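Local atomic coordinates of negative regulator of ofd1 (Schizosaccharomyces pombe, PDB entry 3QTM), a protein that is required for correct translation termination, stabilises the N-terminal transcription factor domain of Sre1 and directly inhibits Ofd1. Residues A[36-41]-A[84-89]; A[102-107]-A[126-131]; A[46-51]-A[74-79]. All coordinates share one frame; numbering follows the deposited sequence.

Overall arrangement
From the N terminus, helix 15-34 leads into helix 38-58, whose first turn enters interaction 1 and whose middle enters interaction 3. Interaction 3 (46-51 with 74-79) closes first, pairing helix 38-58 with helix 67-82. Interaction 1 (36-41 with 84-89) then closes the wider loop that encloses it, bringing the short helix 84-87 back to the start of helix 38-58; the two contacts meet where F46 lies against A87. Interaction 2 (102-107 with 126-131) follows in series, joining helices 97-110 and 119-142. Interactions 2 and 3, with centres 13 Å apart, touch where S74 OG probably bonds to A104 O, and so tie helix 67-82 to helices 97-110 and 119-142.

Interaction 1. Residues A[36-41]-A[84-89]; sequences DDIDAS and FEIAQK
I86 carries this contact from the side of segment 84-89, directing its CB toward I38 and D39 at the start of helix 38-58. The backbones stay apart, with the CA atoms of D39 and I86 7.2 Å from each other, and side chains alone bridge the interval. Each branch of I86 has its own partner. CG1 lies 3.9 Å from I38 CG2, an apolar contact in which the two isoleucines cross at about a right angle. With chi1 at -66°, I38 sets CG1 beside its backbone N and so presents the CG2 methyl to I86. The other branch, I86 CG2, packs against the carboxylate of D39, with OD2 at 3.4 Å and CG a little farther off. The carboxylate lies against a methyl group, and its charge is met elsewhere: OD2 forms a salt bridge with R90, just beyond the segment. K89 NZ, 4.7 Å from D39 OD1, is not in contact but would probably add to the favourable field. Before I38, D37 occupies the N-cap position and its OD2 accepts from A40 N (3.2 Å), while D36, with positive phi, is the C-prime residue of the Schellman motif closing helix 15-34. The contact thus places the short helix 84-87 against the first turn of helix 38-58, just after the Schellman and N-cap connection from helix 15-34, within an all-helical fold of TPR type.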
# COMPACT_ATOMS: atom_id res chain seq x y z
N ASP A 36 10.41 9.12 -13.50
CA ASP A 36 10.54 10.50 -13.01
C ASP A 36 10.30 11.54 -14.10
O ASP A 36 10.85 12.64 -14.04
CB ASP A 36 11.90 10.71 -12.35
CG ASP A 36 12.20 9.67 -11.28
OD1 ASP A 36 11.34 9.48 -10.38
OD2 ASP A 36 13.28 9.04 -11.33
N ASP A 37 9.48 11.20 -15.09
CA ASP A 37 9.05 12.18 -16.08
C ASP A 37 7.62 12.58 -15.75
O ASP A 37 6.67 12.06 -16.34
CB ASP A 37 9.12 11.60 -17.49
CG ASP A 37 8.96 12.66 -18.57
OD1 ASP A 37 9.29 12.37 -19.74
OD2 ASP A 37 8.53 13.80 -18.24
N ILE A 38 7.49 13.51 -14.82
CA ILE A 38 6.19 13.86 -14.26
C ILE A 38 5.35 14.69 -15.22
O ILE A 38 4.13 14.55 -15.26
CB ILE A 38 6.37 14.64 -12.94
CG1 ILE A 38 6.98 13.72 -11.88
CG2 ILE A 38 5.05 15.18 -12.46
CD1 ILE A 38 7.02 14.34 -10.50
N ASP A 39 5.99 15.55 -16.00
CA ASP A 39 5.24 16.35 -16.94
C ASP A 39 4.64 15.50 -18.05
O ASP A 39 3.51 15.74 -18.48
CB ASP A 39 6.06 17.50 -17.51
CG ASP A 39 5.76 18.81 -16.81
OD1 ASP A 39 6.70 19.39 -16.21
OD2 ASP A 39 4.58 19.24 -16.84
N ALA A 40 5.39 14.51 -18.51
CA ALA A 40 4.86 13.55 -19.48
C ALA A 40 3.68 12.79 -18.88
O ALA A 40 2.66 12.61 -19.53
CB ALA A 40 5.93 12.58 -19.92
N SER A 41 3.84 12.34 -17.63
CA SER A 41 2.79 11.59 -16.95
C SER A 41 1.52 12.42 -16.91
O SER A 41 0.43 11.93 -17.21
CB SER A 41 3.22 11.17 -15.54
OG SER A 41 2.28 10.27 -14.95
N PHE A 84 -0.86 16.74 -8.49
CA PHE A 84 -1.54 18.04 -8.55
C PHE A 84 -0.60 19.25 -8.54
O PHE A 84 -0.91 20.30 -9.10
CB PHE A 84 -2.56 18.19 -7.43
CG PHE A 84 -3.52 19.32 -7.64
CD1 PHE A 84 -4.49 19.25 -8.64
CD2 PHE A 84 -3.44 20.47 -6.87
CE1 PHE A 84 -5.37 20.29 -8.84
CE2 PHE A 84 -4.33 21.53 -7.08
CZ PHE A 84 -5.29 21.44 -8.07
N GLU A 85 0.55 19.10 -7.90
CA GLU A 85 1.49 20.20 -7.75
C GLU A 85 1.95 20.69 -9.13
O GLU A 85 2.14 21.88 -9.34
CB GLU A 85 2.68 19.75 -6.90
CG GLU A 85 3.81 20.77 -6.84
CD GLU A 85 5.08 20.18 -6.22
OE1 GLU A 85 5.53 19.10 -6.67
OE2 GLU A 85 5.62 20.81 -5.28
N ILE A 86 2.13 19.76 -10.06
CA ILE A 86 2.48 20.09 -11.44
C ILE A 86 1.24 20.28 -12.30
O ILE A 86 1.18 21.21 -13.12
CB ILE A 86 3.37 19.00 -12.07
CG1 ILE A 86 4.69 18.89 -11.30
CG2 ILE A 86 3.65 19.31 -13.54
CD1 ILE A 86 5.40 20.23 -11.17
N ALA A 87 0.24 19.41 -12.11
CA ALA A 87 -0.95 19.39 -12.95
C ALA A 87 -1.77 20.66 -12.82
O ALA A 87 -2.42 21.09 -13.78
CB ALA A 87 -1.82 18.16 -12.63
N GLN A 88 -1.75 21.25 -11.63
CA GLN A 88 -2.53 22.45 -11.38
C GLN A 88 -2.12 23.60 -12.32
O GLN A 88 -2.93 24.48 -12.60
CB GLN A 88 -2.41 22.89 -9.91
CG GLN A 88 -1.03 23.41 -9.51
CD GLN A 88 -0.95 23.76 -8.04
OE1 GLN A 88 -1.89 24.30 -7.47
NE2 GLN A 88 0.18 23.45 -7.42
N LYS A 89 -0.88 23.57 -12.79
CA LYS A 89 -0.41 24.61 -13.71
C LYS A 89 -1.22 24.68 -15.00
O LYS A 89 -1.22 25.70 -15.68
CB LYS A 89 1.08 24.44 -14.04
CG LYS A 89 1.98 24.39 -12.80
CD LYS A 89 3.46 24.53 -13.14
CE LYS A 89 3.93 23.44 -14.09
NZ LYS A 89 5.40 23.49 -14.35

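Interaction 2. Residues A[102-107]-A[126-131]; sequences DAAIER and ARAYLE
Helices 102-107 and 126-131 run roughly antiparallel, their axes 8.8 Å apart at closest approach and at 147° between N-to-C directions, as in the helical hairpins of TPR-like proteins. The backbones come nearest at I105 and A128, whose CA atoms are 5.7 Å apart; the small alanine side chain suits so close an approach. A128 CB touches two residues of the opposing helix, A104 through its CB and I105 through CG1, the latter at 3.6 Å. I105 has the most surface buried by the contact. Its CG1 is anti to the carbonyl carbon (chi1 -68°) and carries CD1 out beyond A128 to Y129 CD1, at 4.0 Å. An alanine in place of I105 is likely to open a gap beside A128 and leave the Y129 ring without its apolar support on this side. All four touching residues are buried, and the polar end of Y129 is satisfied by a hydrogen bond from Q109 NE2 to its OH. Helix 151-170 reaches the same tyrosine through Y158 and K161, whereas A104 also touches L77 of helix 67-82. I105 and Y129 cross at about a right angle, and the second branch of the isoleucine, CG2, approaches the ring obliquely at CE1, 3.7 Å away.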
# COMPACT_ATOMS: atom_id res chain seq x y z
N ASP A 102 -12.28 13.60 -4.83
CA ASP A 102 -13.74 13.51 -4.84
C ASP A 102 -14.28 13.04 -6.19
O ASP A 102 -15.17 12.19 -6.26
CB ASP A 102 -14.40 14.84 -4.49
CG ASP A 102 -14.08 15.31 -3.07
OD1 ASP A 102 -13.69 14.48 -2.22
OD2 ASP A 102 -14.25 16.53 -2.80
N ALA A 103 -13.77 13.64 -7.27
CA ALA A 103 -14.21 13.24 -8.61
C ALA A 103 -13.86 11.77 -8.91
O ALA A 103 -14.69 11.03 -9.44
CB ALA A 103 -13.62 14.16 -9.66
N ALA A 104 -12.65 11.35 -8.53
CA ALA A 104 -12.25 9.95 -8.69
C ALA A 104 -13.22 9.00 -8.00
O ALA A 104 -13.59 7.96 -8.56
CB ALA A 104 -10.83 9.73 -8.14
N ILE A 105 -13.61 9.35 -6.77
CA ILE A 105 -14.61 8.60 -6.02
C ILE A 105 -15.96 8.57 -6.74
O ILE A 105 -16.55 7.52 -6.94
CB ILE A 105 -14.83 9.22 -4.60
CG1 ILE A 105 -13.57 9.02 -3.72
CG2 ILE A 105 -16.10 8.64 -3.96
CD1 ILE A 105 -13.64 9.71 -2.34
N GLU A 106 -16.47 9.74 -7.13
CA GLU A 106 -17.78 9.81 -7.76
C GLU A 106 -17.79 9.06 -9.11
O GLU A 106 -18.75 8.33 -9.43
CB GLU A 106 -18.20 11.26 -7.96
CG GLU A 106 -18.25 12.07 -6.67
CD GLU A 106 -19.54 11.85 -5.90
OE1 GLU A 106 -20.47 11.23 -6.46
OE2 GLU A 106 -19.62 12.28 -4.73
N ARG A 107 -16.72 9.24 -9.89
CA ARG A 107 -16.60 8.56 -11.18
C ARG A 107 -16.62 7.04 -10.97
O ARG A 107 -17.32 6.33 -11.68
CB ARG A 107 -15.33 8.98 -11.91
CG ARG A 107 -14.99 8.14 -13.16
CD ARG A 107 -16.20 7.91 -14.06
NE ARG A 107 -16.81 9.16 -14.49
CZ ARG A 107 -17.90 9.27 -15.24
NH1 ARG A 107 -18.52 8.18 -15.69
NH2 ARG A 107 -18.37 10.46 -15.56
N ALA A 126 -11.12 1.68 -3.83
CA ALA A 126 -10.30 1.60 -2.63
C ALA A 126 -9.21 2.67 -2.62
O ALA A 126 -9.02 3.36 -1.61
CB ALA A 126 -9.70 0.22 -2.50
N ARG A 127 -8.50 2.79 -3.75
CA ARG A 127 -7.43 3.79 -3.88
C ARG A 127 -7.93 5.20 -3.61
O ARG A 127 -7.30 5.96 -2.88
CB ARG A 127 -6.79 3.69 -5.27
CG ARG A 127 -5.98 2.40 -5.46
CD ARG A 127 -5.51 2.18 -6.90
NE ARG A 127 -5.09 3.42 -7.56
CZ ARG A 127 -3.93 4.02 -7.33
NH1 ARG A 127 -3.10 3.51 -6.44
NH2 ARG A 127 -3.60 5.13 -7.98
N ALA A 128 -9.09 5.55 -4.15
CA ALA A 128 -9.62 6.90 -3.98
C ALA A 128 -10.12 7.16 -2.56
O ALA A 128 -9.93 8.24 -2.04
CB ALA A 128 -10.70 7.21 -5.01
N TYR A 129 -10.77 6.16 -1.95
CA TYR A 129 -11.25 6.31 -0.58
C TYR A 129 -10.07 6.49 0.37
O TYR A 129 -10.14 7.27 1.32
CB TYR A 129 -12.10 5.11 -0.12
CG TYR A 129 -13.48 5.01 -0.74
CD1 TYR A 129 -14.33 6.10 -0.79
CD2 TYR A 129 -13.94 3.80 -1.24
CE1 TYR A 129 -15.60 6.01 -1.36
CE2 TYR A 129 -15.20 3.68 -1.81
CZ TYR A 129 -16.02 4.79 -1.87
OH TYR A 129 -17.26 4.66 -2.43
N LEU A 130 -8.99 5.76 0.13
CA LEU A 130 -7.81 5.89 0.99
C LEU A 130 -7.12 7.24 0.79
O LEU A 130 -6.63 7.82 1.77
CB LEU A 130 -6.81 4.74 0.80
CG LEU A 130 -7.25 3.37 1.35
CD1 LEU A 130 -6.22 2.30 1.01
CD2 LEU A 130 -7.51 3.42 2.86
N GLU A 131 -7.09 7.75 -0.44
CA GLU A 131 -6.47 9.08 -0.64
C GLU A 131 -7.32 10.14 0.04
O GLU A 131 -6.79 11.13 0.55
CB GLU A 131 -6.27 9.43 -2.12
CG GLU A 131 -5.23 8.57 -2.80
CD GLU A 131 -3.84 8.71 -2.18
OE1 GLU A 131 -3.57 9.73 -1.50
OE2 GLU A 131 -3.00 7.80 -2.38

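Interaction 3. Residues A[46-51]-A[74-79]; sequences FGTIHE and SSALLA
Segments 46-51 and 74-79 are helical and roughly antiparallel, at 144° between their N-to-C directions, with axes 8.8 Å apart at closest approach and the nearest CA atoms, those of I49 and A76, separated by 6.3 Å. A76 lies at the centre of the contact. Its CB points toward helix 46-51 and is met by two consecutive residues: T48 CG2 and I49 CG1 each stand 3.7 Å from it. The methyl of T48 serves this role because CG2 lies anti to the backbone N, whereas OG1, beside that N (chi1 -52°), turns back along its own helix and forms a hydrogen bond with L44 O. The threonine therefore gives the interface a purely apolar surface while its buried hydroxyl finds a partner one turn earlier. I49 extends farther than T48. Beyond CG1, its CD1 reaches L77 CD2 at 4.1 Å, and the two side chains cross at about a right angle. No hydrogen bond joins the segments, leaving apolar contacts to hold this antiparallel helix pair, part of the TPR-like helical array. Helix 15-34 flanks one side of the contact, where L22 and L25 touch T48 and Y26 touches S75. I49 also packs on Y73 and V80 of helix 67-82, while helix 97-110 meets L77 through Y100 and R107, and helix 119-142 reaches S74 and S75 through A124.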
# COMPACT_ATOMS: atom_id res chain seq x y z
N PHE A 46 -4.20 13.67 -18.30
CA PHE A 46 -5.20 14.56 -18.87
C PHE A 46 -5.72 14.03 -20.21
O PHE A 46 -6.89 14.21 -20.55
CB PHE A 46 -4.62 15.97 -19.05
CG PHE A 46 -4.69 16.83 -17.81
CD1 PHE A 46 -5.86 16.92 -17.08
CD2 PHE A 46 -3.59 17.56 -17.40
CE1 PHE A 46 -5.94 17.72 -15.94
CE2 PHE A 46 -3.64 18.37 -16.26
CZ PHE A 46 -4.82 18.45 -15.53
N GLY A 47 -4.84 13.39 -20.99
CA GLY A 47 -5.22 12.80 -22.26
C GLY A 47 -6.22 11.68 -22.02
O GLY A 47 -7.21 11.56 -22.74
N THR A 48 -5.96 10.87 -20.99
CA THR A 48 -6.89 9.81 -20.59
C THR A 48 -8.27 10.36 -20.30
O THR A 48 -9.29 9.82 -20.75
CB THR A 48 -6.38 9.09 -19.34
OG1 THR A 48 -5.04 8.67 -19.56
CG2 THR A 48 -7.26 7.85 -19.01
N ILE A 49 -8.30 11.45 -19.54
CA ILE A 49 -9.56 12.08 -19.18
C ILE A 49 -10.31 12.56 -20.43
O ILE A 49 -11.51 12.30 -20.59
CB ILE A 49 -9.33 13.23 -18.17
CG1 ILE A 49 -8.93 12.63 -16.82
CG2 ILE A 49 -10.57 14.14 -18.08
CD1 ILE A 49 -8.22 13.61 -15.85
N HIS A 50 -9.60 13.23 -21.32
CA HIS A 50 -10.21 13.69 -22.58
C HIS A 50 -10.74 12.53 -23.41
O HIS A 50 -11.84 12.60 -23.98
CB HIS A 50 -9.20 14.48 -23.42
CG HIS A 50 -8.78 15.77 -22.79
ND1 HIS A 50 -7.47 16.21 -22.79
CD2 HIS A 50 -9.49 16.71 -22.12
CE1 HIS A 50 -7.40 17.38 -22.17
NE2 HIS A 50 -8.61 17.70 -21.75
N GLU A 51 -9.97 11.45 -23.50
CA GLU A 51 -10.41 10.32 -24.31
C GLU A 51 -11.66 9.71 -23.67
O GLU A 51 -12.58 9.32 -24.37
CB GLU A 51 -9.29 9.29 -24.47
CG GLU A 51 -9.68 8.09 -25.32
CD GLU A 51 -10.17 8.47 -26.72
OE1 GLU A 51 -9.75 9.52 -27.27
OE2 GLU A 51 -10.99 7.70 -27.27
N SER A 74 -11.74 6.95 -13.36
CA SER A 74 -11.51 7.25 -11.96
C SER A 74 -10.01 7.31 -11.66
O SER A 74 -9.56 8.21 -10.98
CB SER A 74 -12.17 6.21 -11.06
OG SER A 74 -11.84 6.44 -9.71
N SER A 75 -9.25 6.34 -12.18
CA SER A 75 -7.80 6.30 -11.97
C SER A 75 -7.07 7.52 -12.51
O SER A 75 -6.13 8.01 -11.89
CB SER A 75 -7.19 5.04 -12.58
OG SER A 75 -7.64 3.89 -11.88
N ALA A 76 -7.49 8.00 -13.68
CA ALA A 76 -6.89 9.20 -14.24
C ALA A 76 -7.16 10.40 -13.33
O ALA A 76 -6.26 11.19 -13.05
CB ALA A 76 -7.41 9.45 -15.66
N LEU A 77 -8.40 10.55 -12.87
CA LEU A 77 -8.76 11.62 -11.95
C LEU A 77 -7.91 11.57 -10.67
O LEU A 77 -7.41 12.60 -10.19
CB LEU A 77 -10.27 11.59 -11.62
CG LEU A 77 -11.20 11.94 -12.79
CD1 LEU A 77 -12.63 11.46 -12.55
CD2 LEU A 77 -11.18 13.46 -13.08
N LEU A 78 -7.71 10.38 -10.14
CA LEU A 78 -6.95 10.25 -8.91
C LEU A 78 -5.52 10.68 -9.17
O LEU A 78 -4.86 11.26 -8.29
CB LEU A 78 -6.97 8.81 -8.41
CG LEU A 78 -6.49 8.65 -6.96
CD1 LEU A 78 -7.32 9.57 -6.08
CD2 LEU A 78 -6.57 7.18 -6.49
N ALA A 79 -5.03 10.39 -10.37
CA ALA A 79 -3.63 10.62 -10.68
C ALA A 79 -3.39 12.12 -10.79
O ALA A 79 -2.30 12.59 -10.49
CB ALA A 79 -3.23 9.90 -11.98